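Local structure of decapping and exoribonuclease protein 1 (Kluyveromyces lactis, 4GPS) at residues K175-I185 against N270-M281; G58-F67 against N407-A415. The protein removes NAD and methylguanosine caps from the 5' ends of RNAs and degrades RNA as a metal-dependent 5'-3' exoribonuclease. All coordinates share one frame; numbering follows the deposited sequence.

Contact 1: residues K175-I185 against N270-M281; sequences KTTFVSLRHHI and NDEIDLLIQAEM. With CIT (citric acid), chain B.
CG of Lys175 lies beside the backbone N (chi1 -60°) and the chain bends at chi3 (80°), which carries NZ across to the carboxylate of Asp274. The salt bridge from NZ to Asp274 OD1 is 2.7 Å long and meets the carboxylate from above its plane. NZ also bonds weakly to Asn270 O and is hydrogen-bonded to Ser268 OG. Asp274 OD2 accepts hydrogen bonds from two waters, one of which also bonds Thr177 OG1. Without the amine, as with an alanine here, the carboxylate of Asp274 would probably lose its charged mate. Between the ends, strands 176-181 and 273-280 run parallel in the central sheet of the PD-(D/E)XK nuclease fold. Seven backbone hydrogen bonds join the segments, from Thr176 N to Arg182 N. On one face, Phe178 CB meets Leu275 CD2 at 3.6 Å, and Ile185 CG2 reaches Leu275 CD1 tip to tip. At the far end, next to Glu280, which probably binds substrate, Ala279 CB lies 3.5 Å above the centre of the Arg182 guanidinium plane. Arg182 NH1 pairs with the metal ligand Glu293. Arg182 NE bonds citrate O3 (3.2 Å), and His183 ND1 bonds citrate O5 (2.8 Å). The citrate probably came from the crystallisation liquor.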
loop_
_atom_site.group_PDB
_atom_site.type_symbol
_atom_site.label_atom_id
_atom_site.label_comp_id
_atom_site.label_asym_id
_atom_site.label_seq_id
_atom_site.Cartn_x
_atom_site.Cartn_y
_atom_site.Cartn_z
ATOM N N LYS A 175 1.061 -0.929 23.736
ATOM C CA LYS A 175 1.690 -0.263 22.601
ATOM C C LYS A 175 0.799 0.819 22.018
ATOM O O LYS A 175 -0.385 0.894 22.331
ATOM C CB LYS A 175 2.014 -1.296 21.514
ATOM C CG LYS A 175 2.964 -2.375 22.001
ATOM C CD LYS A 175 3.096 -3.532 21.040
ATOM C CE LYS A 175 4.047 -3.189 19.927
ATOM N NZ LYS A 175 4.227 -4.395 19.058
ATOM N N THR A 176 1.373 1.693 21.205
ATOM C CA THR A 176 0.568 2.718 20.522
ATOM C C THR A 176 0.242 2.074 19.157
ATOM O O THR A 176 1.129 1.526 18.490
ATOM C CB THR A 176 1.377 4.011 20.265
ATOM O OG1 THR A 176 1.715 4.632 21.513
ATOM C CG2 THR A 176 0.567 5.000 19.425
ATOM N N THR A 177 -1.020 2.082 18.753
ATOM C CA THR A 177 -1.374 1.505 17.461
ATOM C C THR A 177 -1.730 2.634 16.504
ATOM O O THR A 177 -2.490 3.510 16.888
ATOM C CB THR A 177 -2.620 0.572 17.565
ATOM O OG1 THR A 177 -2.359 -0.492 18.487
ATOM C CG2 THR A 177 -2.928 -0.045 16.205
ATOM N N PHE A 178 -1.145 2.670 15.303
ATOM C CA PHE A 178 -1.566 3.688 14.317
ATOM C C PHE A 178 -2.622 2.958 13.500
ATOM O O PHE A 178 -2.404 1.800 13.097
ATOM C CB PHE A 178 -0.446 4.129 13.370
ATOM C CG PHE A 178 0.585 5.012 14.008
ATOM C CD1 PHE A 178 1.580 4.466 14.830
ATOM C CD2 PHE A 178 0.591 6.378 13.764
ATOM C CE1 PHE A 178 2.566 5.259 15.395
ATOM C CE2 PHE A 178 1.573 7.180 14.324
ATOM C CZ PHE A 178 2.570 6.622 15.142
ATOM N N VAL A 179 -3.757 3.623 13.285
ATOM C CA VAL A 179 -4.909 3.086 12.544
ATOM C C VAL A 179 -5.005 3.830 11.211
ATOM O O VAL A 179 -5.137 5.039 11.192
ATOM C CB VAL A 179 -6.188 3.317 13.372
ATOM C CG1 VAL A 179 -7.412 2.686 12.700
ATOM C CG2 VAL A 179 -5.967 2.742 14.777
ATOM N N SER A 180 -4.981 3.128 10.087
ATOM C CA SER A 180 -4.971 3.864 8.836
ATOM C C SER A 180 -5.289 3.065 7.569
ATOM O O SER A 180 -5.209 1.840 7.576
ATOM C CB SER A 180 -3.565 4.491 8.713
ATOM O OG SER A 180 -3.340 5.087 7.458
ATOM N N LEU A 181 -5.669 3.753 6.485
ATOM C CA LEU A 181 -5.849 3.062 5.212
ATOM C C LEU A 181 -4.399 2.799 4.751
ATOM O O LEU A 181 -3.490 3.590 5.057
ATOM C CB LEU A 181 -6.532 3.953 4.199
ATOM C CG LEU A 181 -7.896 4.423 4.676
ATOM C CD1 LEU A 181 -8.387 5.562 3.766
ATOM C CD2 LEU A 181 -8.853 3.218 4.722
ATOM N N ARG A 182 -4.173 1.695 4.041
ATOM C CA ARG A 182 -2.838 1.359 3.574
ATOM C C ARG A 182 -2.160 2.478 2.759
ATOM O O ARG A 182 -0.963 2.715 2.889
ATOM C CB ARG A 182 -2.883 0.086 2.738
ATOM C CG ARG A 182 -1.512 -0.346 2.281
ATOM C CD ARG A 182 -1.552 -1.708 1.648
ATOM N NE ARG A 182 -2.439 -1.651 0.514
ATOM C CZ ARG A 182 -2.601 -2.652 -0.327
ATOM N NH1 ARG A 182 -1.919 -3.775 -0.152
ATOM N NH2 ARG A 182 -3.458 -2.537 -1.326
ATOM N N HIS A 183 -2.933 3.155 1.919
ATOM C CA HIS A 183 -2.430 4.239 1.083
ATOM C C HIS A 183 -1.572 5.243 1.864
ATOM O O HIS A 183 -0.531 5.673 1.381
ATOM C CB HIS A 183 -3.608 4.982 0.419
ATOM C CG HIS A 183 -3.214 5.758 -0.792
ATOM N ND1 HIS A 183 -3.128 5.187 -2.047
ATOM C CD2 HIS A 183 -2.792 7.040 -0.935
ATOM C CE1 HIS A 183 -2.667 6.080 -2.909
ATOM N NE2 HIS A 183 -2.453 7.213 -2.261
ATOM N N HIS A 184 -2.000 5.632 3.062
ATOM C CA HIS A 184 -1.228 6.611 3.828
ATOM C C HIS A 184 0.022 6.049 4.457
ATOM O O HIS A 184 0.964 6.804 4.692
ATOM C CB HIS A 184 -2.067 7.278 4.909
ATOM C CG HIS A 184 -3.295 7.933 4.380
ATOM N ND1 HIS A 184 -3.285 8.709 3.240
ATOM C CD2 HIS A 184 -4.583 7.872 4.789
ATOM C CE1 HIS A 184 -4.519 9.091 2.963
ATOM N NE2 HIS A 184 -5.325 8.596 3.886
ATOM N N ILE A 185 0.038 4.746 4.752
ATOM C CA ILE A 185 1.236 4.177 5.323
ATOM C C ILE A 185 2.223 4.151 4.148
ATOM O O ILE A 185 3.367 4.569 4.269
ATOM C CB ILE A 185 0.998 2.754 5.920
ATOM C CG1 ILE A 185 -0.070 2.796 7.037
ATOM C CG2 ILE A 185 2.279 2.256 6.523
ATOM C CD1 ILE A 185 0.265 3.811 8.125
ATOM N N ASN A 270 7.170 -2.096 16.047
ATOM C CA ASN A 270 8.069 -1.853 17.178
ATOM C C ASN A 270 7.683 -2.563 18.431
ATOM O O ASN A 270 6.628 -3.151 18.537
ATOM C CB ASN A 270 8.008 -0.382 17.605
ATOM C CG ASN A 270 9.116 0.371 17.089
ATOM O OD1 ASN A 270 9.922 -0.174 16.338
ATOM N ND2 ASN A 270 9.205 1.631 17.456
ATOM N N ASP A 271 8.531 -2.386 19.425
ATOM C CA ASP A 271 8.244 -2.908 20.728
ATOM C C ASP A 271 7.267 -1.907 21.341
ATOM O O ASP A 271 6.695 -2.160 22.390
ATOM C CB ASP A 271 9.526 -2.990 21.543
ATOM C CG ASP A 271 10.210 -4.336 21.401
ATOM O OD1 ASP A 271 11.393 -4.442 21.798
ATOM O OD2 ASP A 271 9.559 -5.294 20.907
ATOM N N GLU A 272 7.065 -0.771 20.670
ATOM C CA GLU A 272 6.150 0.245 21.192
ATOM C C GLU A 272 5.002 0.577 20.227
ATOM O O GLU A 272 4.006 1.203 20.615
ATOM C CB GLU A 272 6.921 1.537 21.481
ATOM C CG GLU A 272 7.985 1.449 22.562
ATOM C CD GLU A 272 8.894 2.670 22.578
ATOM O OE1 GLU A 272 8.410 3.800 22.339
ATOM O OE2 GLU A 272 10.107 2.508 22.839
ATOM N N ILE A 273 5.126 0.110 18.987
ATOM C CA ILE A 273 4.177 0.450 17.941
ATOM C C ILE A 273 3.563 -0.698 17.114
ATOM O O ILE A 273 4.287 -1.551 16.635
ATOM C CB ILE A 273 4.899 1.417 16.948
ATOM C CG1 ILE A 273 5.294 2.699 17.668
ATOM C CG2 ILE A 273 4.038 1.677 15.708
ATOM C CD1 ILE A 273 6.295 3.549 16.839
ATOM N N ASP A 274 2.234 -0.697 16.947
ATOM C CA ASP A 274 1.538 -1.679 16.107
ATOM C C ASP A 274 0.822 -0.861 15.042
ATOM O O ASP A 274 0.619 0.334 15.221
ATOM C CB ASP A 274 0.445 -2.485 16.853
ATOM C CG ASP A 274 1.002 -3.586 17.720
ATOM O OD1 ASP A 274 2.139 -4.018 17.470
ATOM O OD2 ASP A 274 0.291 -4.018 18.657
ATOM N N LEU A 275 0.414 -1.522 13.959
ATOM C CA LEU A 275 -0.328 -0.887 12.890
ATOM C C LEU A 275 -1.610 -1.679 12.608
ATOM O O LEU A 275 -1.575 -2.909 12.542
ATOM C CB LEU A 275 0.494 -0.858 11.603
ATOM C CG LEU A 275 1.702 0.041 11.424
ATOM C CD1 LEU A 275 1.877 0.258 9.904
ATOM C CD2 LEU A 275 1.520 1.367 12.153
ATOM N N LEU A 276 -2.743 -0.992 12.460
ATOM C CA LEU A 276 -4.005 -1.663 12.121
ATOM C C LEU A 276 -4.325 -0.954 10.801
ATOM O O LEU A 276 -4.660 0.219 10.787
ATOM C CB LEU A 276 -5.083 -1.383 13.162
ATOM C CG LEU A 276 -6.423 -2.008 12.811
ATOM C CD1 LEU A 276 -6.367 -3.515 12.944
ATOM C CD2 LEU A 276 -7.465 -1.468 13.755
ATOM N N ILE A 277 -4.222 -1.696 9.710
ATOM C CA ILE A 277 -4.361 -1.193 8.371
ATOM C C ILE A 277 -5.519 -1.764 7.582
ATOM O O ILE A 277 -5.827 -2.968 7.678
ATOM C CB ILE A 277 -3.048 -1.524 7.591
ATOM C CG1 ILE A 277 -1.902 -0.708 8.142
ATOM C CG2 ILE A 277 -3.191 -1.287 6.120
ATOM C CD1 ILE A 277 -0.541 -1.271 7.709
ATOM N N GLN A 278 -6.118 -0.896 6.762
ATOM C CA GLN A 278 -7.209 -1.282 5.867
ATOM C C GLN A 278 -6.699 -1.271 4.407
ATOM O O GLN A 278 -6.175 -0.260 3.936
ATOM C CB GLN A 278 -8.392 -0.330 6.005
ATOM C CG GLN A 278 -9.561 -0.707 5.099
ATOM C CD GLN A 278 -10.761 0.241 5.253
ATOM O OE1 GLN A 278 -11.233 0.842 4.272
ATOM N NE2 GLN A 278 -11.262 0.368 6.482
ATOM N N ALA A 279 -6.836 -2.391 3.697
ATOM C CA ALA A 279 -6.366 -2.451 2.310
ATOM C C ALA A 279 -7.430 -2.998 1.395
ATOM O O ALA A 279 -8.125 -3.951 1.732
ATOM C CB ALA A 279 -5.105 -3.339 2.210
ATOM N N GLU A 280 -7.573 -2.397 0.233
ATOM C CA GLU A 280 -8.541 -2.905 -0.710
ATOM C C GLU A 280 -7.801 -3.975 -1.508
ATOM O O GLU A 280 -6.686 -3.721 -2.000
ATOM C CB GLU A 280 -9.035 -1.794 -1.640
ATOM C CG GLU A 280 -9.646 -2.349 -2.933
ATOM C CD GLU A 280 -10.254 -1.279 -3.830
ATOM O OE1 GLU A 280 -10.808 -1.657 -4.895
ATOM O OE2 GLU A 280 -10.181 -0.076 -3.464
ATOM N N MET A 281 -8.404 -5.165 -1.604
ATOM C CA MET A 281 -7.838 -6.289 -2.348
ATOM C C MET A 281 -8.645 -6.443 -3.621
ATOM O O MET A 281 -9.874 -6.503 -3.575
ATOM C CB MET A 281 -7.941 -7.579 -1.540
ATOM C CG MET A 281 -7.363 -7.457 -0.132
ATOM S SD MET A 281 -5.500 -7.384 -0.038
ATOM C CE MET A 281 -5.243 -5.654 -0.179
HETATM C C1 CIT B . -1.028 2.041 -3.530
HETATM O O1 CIT B . -0.748 2.738 -2.573
HETATM O O2 CIT B . -0.496 2.319 -4.749
HETATM C C2 CIT B . -1.991 0.868 -3.352
HETATM C C3 CIT B . -3.324 1.351 -2.731
HETATM O O7 CIT B . -3.030 2.027 -1.509
HETATM C C4 CIT B . -4.251 0.139 -2.454
HETATM C C5 CIT B . -5.255 0.411 -1.333
HETATM O O3 CIT B . -5.068 -0.061 -0.239
HETATM O O4 CIT B . -6.355 1.180 -1.568
HETATM C C6 CIT B . -4.032 2.285 -3.704
HETATM O O5 CIT B . -4.666 3.241 -3.288
HETATM O O6 CIT B . -3.962 2.038 -5.037
HETATM O O HOH W 1 1.422 -6.172 19.619
HETATM O O HOH W 2 -2.064 -3.232 18.717
#

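Contact 2: residues G58-F67 against N407-A415; sequences GSLVLSCKKF and NLTLSISPA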
loop_
_atom_site.group_PDB
_atom_site.type_symbol
_atom_site.label_atom_id
_atom_site.label_comp_id
_atom_site.label_asym_id
_atom_site.label_seq_id
_atom_site.Cartn_x
_atom_site.Cartn_y
_atom_site.Cartn_z
ATOM N N GLY A 58 3.038 23.916 21.386
ATOM C CA GLY A 58 1.914 23.323 20.569
ATOM C C GLY A 58 2.372 22.696 19.255
ATOM O O GLY A 58 1.852 21.650 18.849
ATOM N N SER A 59 3.338 23.344 18.598
ATOM C CA SER A 59 3.900 22.880 17.327
ATOM C C SER A 59 5.280 22.237 17.455
ATOM O O SER A 59 5.865 22.177 18.537
ATOM C CB SER A 59 3.996 24.031 16.333
ATOM O OG SER A 59 2.709 24.429 15.914
ATOM N N LEU A 60 5.793 21.753 16.333
ATOM C CA LEU A 60 7.091 21.107 16.297
ATOM C C LEU A 60 7.680 21.041 14.899
ATOM O O LEU A 60 7.002 20.624 13.956
ATOM C CB LEU A 60 6.994 19.680 16.823
ATOM C CG LEU A 60 8.186 18.872 16.305
ATOM C CD1 LEU A 60 9.397 19.170 17.186
ATOM C CD2 LEU A 60 7.876 17.389 16.289
ATOM N N VAL A 61 8.931 21.476 14.754
ATOM C CA VAL A 61 9.609 21.345 13.470
ATOM C C VAL A 61 10.823 20.485 13.812
ATOM O O VAL A 61 11.534 20.759 14.773
ATOM C CB VAL A 61 9.987 22.690 12.839
ATOM C CG1 VAL A 61 10.756 22.450 11.546
ATOM C CG2 VAL A 61 8.716 23.451 12.465
ATOM N N LEU A 62 11.018 19.412 13.046
ATOM C CA LEU A 62 12.078 18.461 13.315
ATOM C C LEU A 62 12.632 17.870 12.035
ATOM O O LEU A 62 11.889 17.311 11.224
ATOM C CB LEU A 62 11.512 17.337 14.170
ATOM C CG LEU A 62 12.357 16.734 15.287
ATOM C CD1 LEU A 62 11.546 15.629 15.940
ATOM C CD2 LEU A 62 13.653 16.190 14.753
ATOM N N SER A 63 13.937 18.008 11.838
ATOM C CA SER A 63 14.565 17.437 10.663
ATOM C C SER A 63 14.697 15.923 10.907
ATOM O O SER A 63 15.030 15.485 12.015
ATOM C CB SER A 63 15.943 18.046 10.464
ATOM O OG SER A 63 16.755 17.169 9.703
ATOM N N CYS A 64 14.419 15.130 9.877
ATOM C CA CYS A 64 14.514 13.684 9.983
ATOM C C CYS A 64 15.393 13.180 8.874
ATOM O O CYS A 64 15.438 11.966 8.641
ATOM C CB CYS A 64 13.133 13.033 9.840
ATOM S SG CYS A 64 11.993 13.393 11.182
ATOM N N LYS A 65 16.088 14.099 8.190
ATOM C CA LYS A 65 16.963 13.738 7.067
ATOM C C LYS A 65 18.167 12.878 7.433
ATOM O O LYS A 65 18.733 12.192 6.577
ATOM C CB LYS A 65 17.480 14.974 6.324
ATOM C CG LYS A 65 18.092 14.619 4.947
ATOM C CD LYS A 65 18.681 15.835 4.201
ATOM C CE LYS A 65 17.659 16.979 4.019
ATOM N NZ LYS A 65 18.179 18.202 3.328
ATOM N N LYS A 66 18.567 12.911 8.691
ATOM C CA LYS A 66 19.704 12.122 9.091
ATOM C C LYS A 66 19.276 10.854 9.801
ATOM O O LYS A 66 19.952 10.380 10.702
ATOM C CB LYS A 66 20.633 12.968 9.962
ATOM C CG LYS A 66 21.325 14.085 9.162
ATOM C CD LYS A 66 22.481 14.744 9.908
ATOM C CE LYS A 66 21.983 15.584 11.075
ATOM N NZ LYS A 66 21.188 14.798 12.081
ATOM N N PHE A 67 18.140 10.315 9.381
ATOM C CA PHE A 67 17.600 9.095 9.957
ATOM C C PHE A 67 18.572 7.943 9.714
ATOM O O PHE A 67 19.149 7.803 8.639
ATOM C CB PHE A 67 16.219 8.777 9.347
ATOM C CG PHE A 67 16.265 8.323 7.919
ATOM C CD1 PHE A 67 16.317 6.968 7.605
ATOM C CD2 PHE A 67 16.292 9.250 6.879
ATOM C CE1 PHE A 67 16.399 6.540 6.272
ATOM C CE2 PHE A 67 16.371 8.835 5.535
ATOM C CZ PHE A 67 16.425 7.473 5.235
ATOM N N ASN A 407 12.759 17.533 1.969
ATOM C CA ASN A 407 14.057 17.434 2.679
ATOM C C ASN A 407 13.913 16.572 3.909
ATOM O O ASN A 407 14.798 16.557 4.760
ATOM C CB ASN A 407 14.561 18.790 3.207
ATOM C CG ASN A 407 14.788 19.808 2.116
ATOM O OD1 ASN A 407 15.566 19.577 1.180
ATOM N ND2 ASN A 407 14.112 20.958 2.231
ATOM N N LEU A 408 12.778 15.895 4.028
ATOM C CA LEU A 408 12.484 15.057 5.176
ATOM C C LEU A 408 12.369 15.851 6.470
ATOM O O LEU A 408 12.634 15.329 7.552
ATOM C CB LEU A 408 13.515 13.942 5.322
ATOM C CG LEU A 408 13.688 13.167 4.009
ATOM C CD1 LEU A 408 14.561 11.938 4.256
ATOM C CD2 LEU A 408 12.326 12.757 3.462
ATOM N N THR A 409 11.989 17.119 6.376
ATOM C CA THR A 409 11.777 17.876 7.601
ATOM C C THR A 409 10.313 17.669 8.023
ATOM O O THR A 409 9.380 17.965 7.262
ATOM C CB THR A 409 12.034 19.372 7.415
ATOM O OG1 THR A 409 13.446 19.596 7.337
ATOM C CG2 THR A 409 11.461 20.166 8.596
ATOM N N LEU A 410 10.125 17.154 9.234
ATOM C CA LEU A 410 8.807 16.878 9.778
ATOM C C LEU A 410 8.203 18.099 10.474
ATOM O O LEU A 410 8.859 18.717 11.294
ATOM C CB LEU A 410 8.910 15.711 10.792
ATOM C CG LEU A 410 7.723 15.515 11.746
ATOM C CD1 LEU A 410 6.523 15.072 10.922
ATOM C CD2 LEU A 410 8.052 14.505 12.843
ATOM N N SER A 411 6.954 18.429 10.147
ATOM C CA SER A 411 6.225 19.552 10.766
ATOM C C SER A 411 4.892 19.123 11.381
ATOM O O SER A 411 4.054 18.547 10.692
ATOM C CB SER A 411 5.932 20.646 9.745
ATOM O OG SER A 411 7.019 21.524 9.662
ATOM N N ILE A 412 4.698 19.414 12.665
ATOM C CA ILE A 412 3.461 19.070 13.364
ATOM C C ILE A 412 2.865 20.303 14.065
ATOM O O ILE A 412 3.501 20.937 14.900
ATOM C CB ILE A 412 3.679 17.976 14.442
ATOM C CG1 ILE A 412 4.336 16.745 13.825
ATOM C CG2 ILE A 412 2.339 17.551 15.019
ATOM C CD1 ILE A 412 4.541 15.582 14.802
ATOM N N SER A 413 1.639 20.651 13.718
ATOM C CA SER A 413 0.974 21.790 14.333
ATOM C C SER A 413 -0.465 21.368 14.570
ATOM O O SER A 413 -1.035 20.595 13.796
ATOM C CB SER A 413 1.037 23.000 13.413
ATOM O OG SER A 413 0.704 22.601 12.111
ATOM N N PRO A 414 -1.073 21.875 15.642
ATOM C CA PRO A 414 -2.456 21.514 15.963
ATOM C C PRO A 414 -3.474 22.019 14.958
ATOM O O PRO A 414 -3.327 23.108 14.421
ATOM C CB PRO A 414 -2.651 22.117 17.355
ATOM C CG PRO A 414 -1.825 23.354 17.293
ATOM C CD PRO A 414 -0.569 22.929 16.543
ATOM N N ALA A 415 -4.483 21.199 14.684
ATOM C CA ALA A 415 -5.561 21.572 13.773
ATOM C C ALA A 415 -6.747 21.929 14.673
ATOM O O ALA A 415 -6.834 21.442 15.797
ATOM C CB ALA A 415 -5.905 20.416 12.881
HETATM O O HOH W 3 15.225 17.688 6.999
#
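Leu60 and Ile412 lie side by side and point the same way, with Leu60 CD2 4.1 Å from Ile412 CD1. They form a hydrogen-bonded pair of the antiparallel strands 60-63 and 409-414. Leu62 and Leu410 form the next such pair, on the same face of the sheet. This face turns to helix 370-393, where Leu60 and Leu62 touch Asn387 and Ile412 touches Leu391. Cys64 adds its sulfur to this apolar row: SG stands beside its own backbone N (chi1 -67°) and comes 3.9 Å from Leu410 CB.

The other face carries Val61, Ser63, Thr409 and Ser411. Val61 sends CG1 across to Thr409 CG2 at an oblique angle, 3.8 Å away, while its other branch, CG2, approaches Ser411 OG. One water donates to Asn407 O and also bonds Ser63 OG and Thr409 OG1.

Past the strand, Cys64 to Phe67 make a type I turn, and Cys64 N bonds Leu408 O. Leu408 CD1 meets the Phe67 ring at CE2, 3.8 Å away, and the Phe67 and Trp376 rings meet edge to face. The Lys65 chain runs alongside Asn407 and bends at chi3 (-55°), bringing CE to 3.0 Å from Asn407 O. At the opposite end, Ser59 OG rests against Ser413 CB at 3.3 Å.

Strand 60-63 thus adds an antiparallel edge to the hairpin of strands 399-404 and 409-414. Five backbone hydrogen bonds carry the pairing; the bond from Ile412 N to Leu60 O is nearly straight (171°). The chemistry divides by face: Leu60, Leu62 and Ile412 touch the helix and the cysteine sulfur packs on Leu410, whereas the other, more exposed side mixes Val61 with hydroxyls, two of which, of Ser63 and Thr409, share a water.

The modelled chain begins at Gly58, so residues 58-67 are its N-terminal piece. They wait until 407-415 for their partner, and contact 2 closes a loop of 339 residues near the C-terminal end. Contact 1 is nested inside that loop. It opens at 175-185 and closes at 270-281, with 84 residues between. Contact 1 is buried nearer the middle of the chain and leads to the active site; contact 2 lies farther out, away from the annotated sites. Their centres are 20 Å apart and they do not touch. Strands 198-204, 210-213 and 399-404 connect them through successive pairings, and helix 370-393 packs against side chains of both.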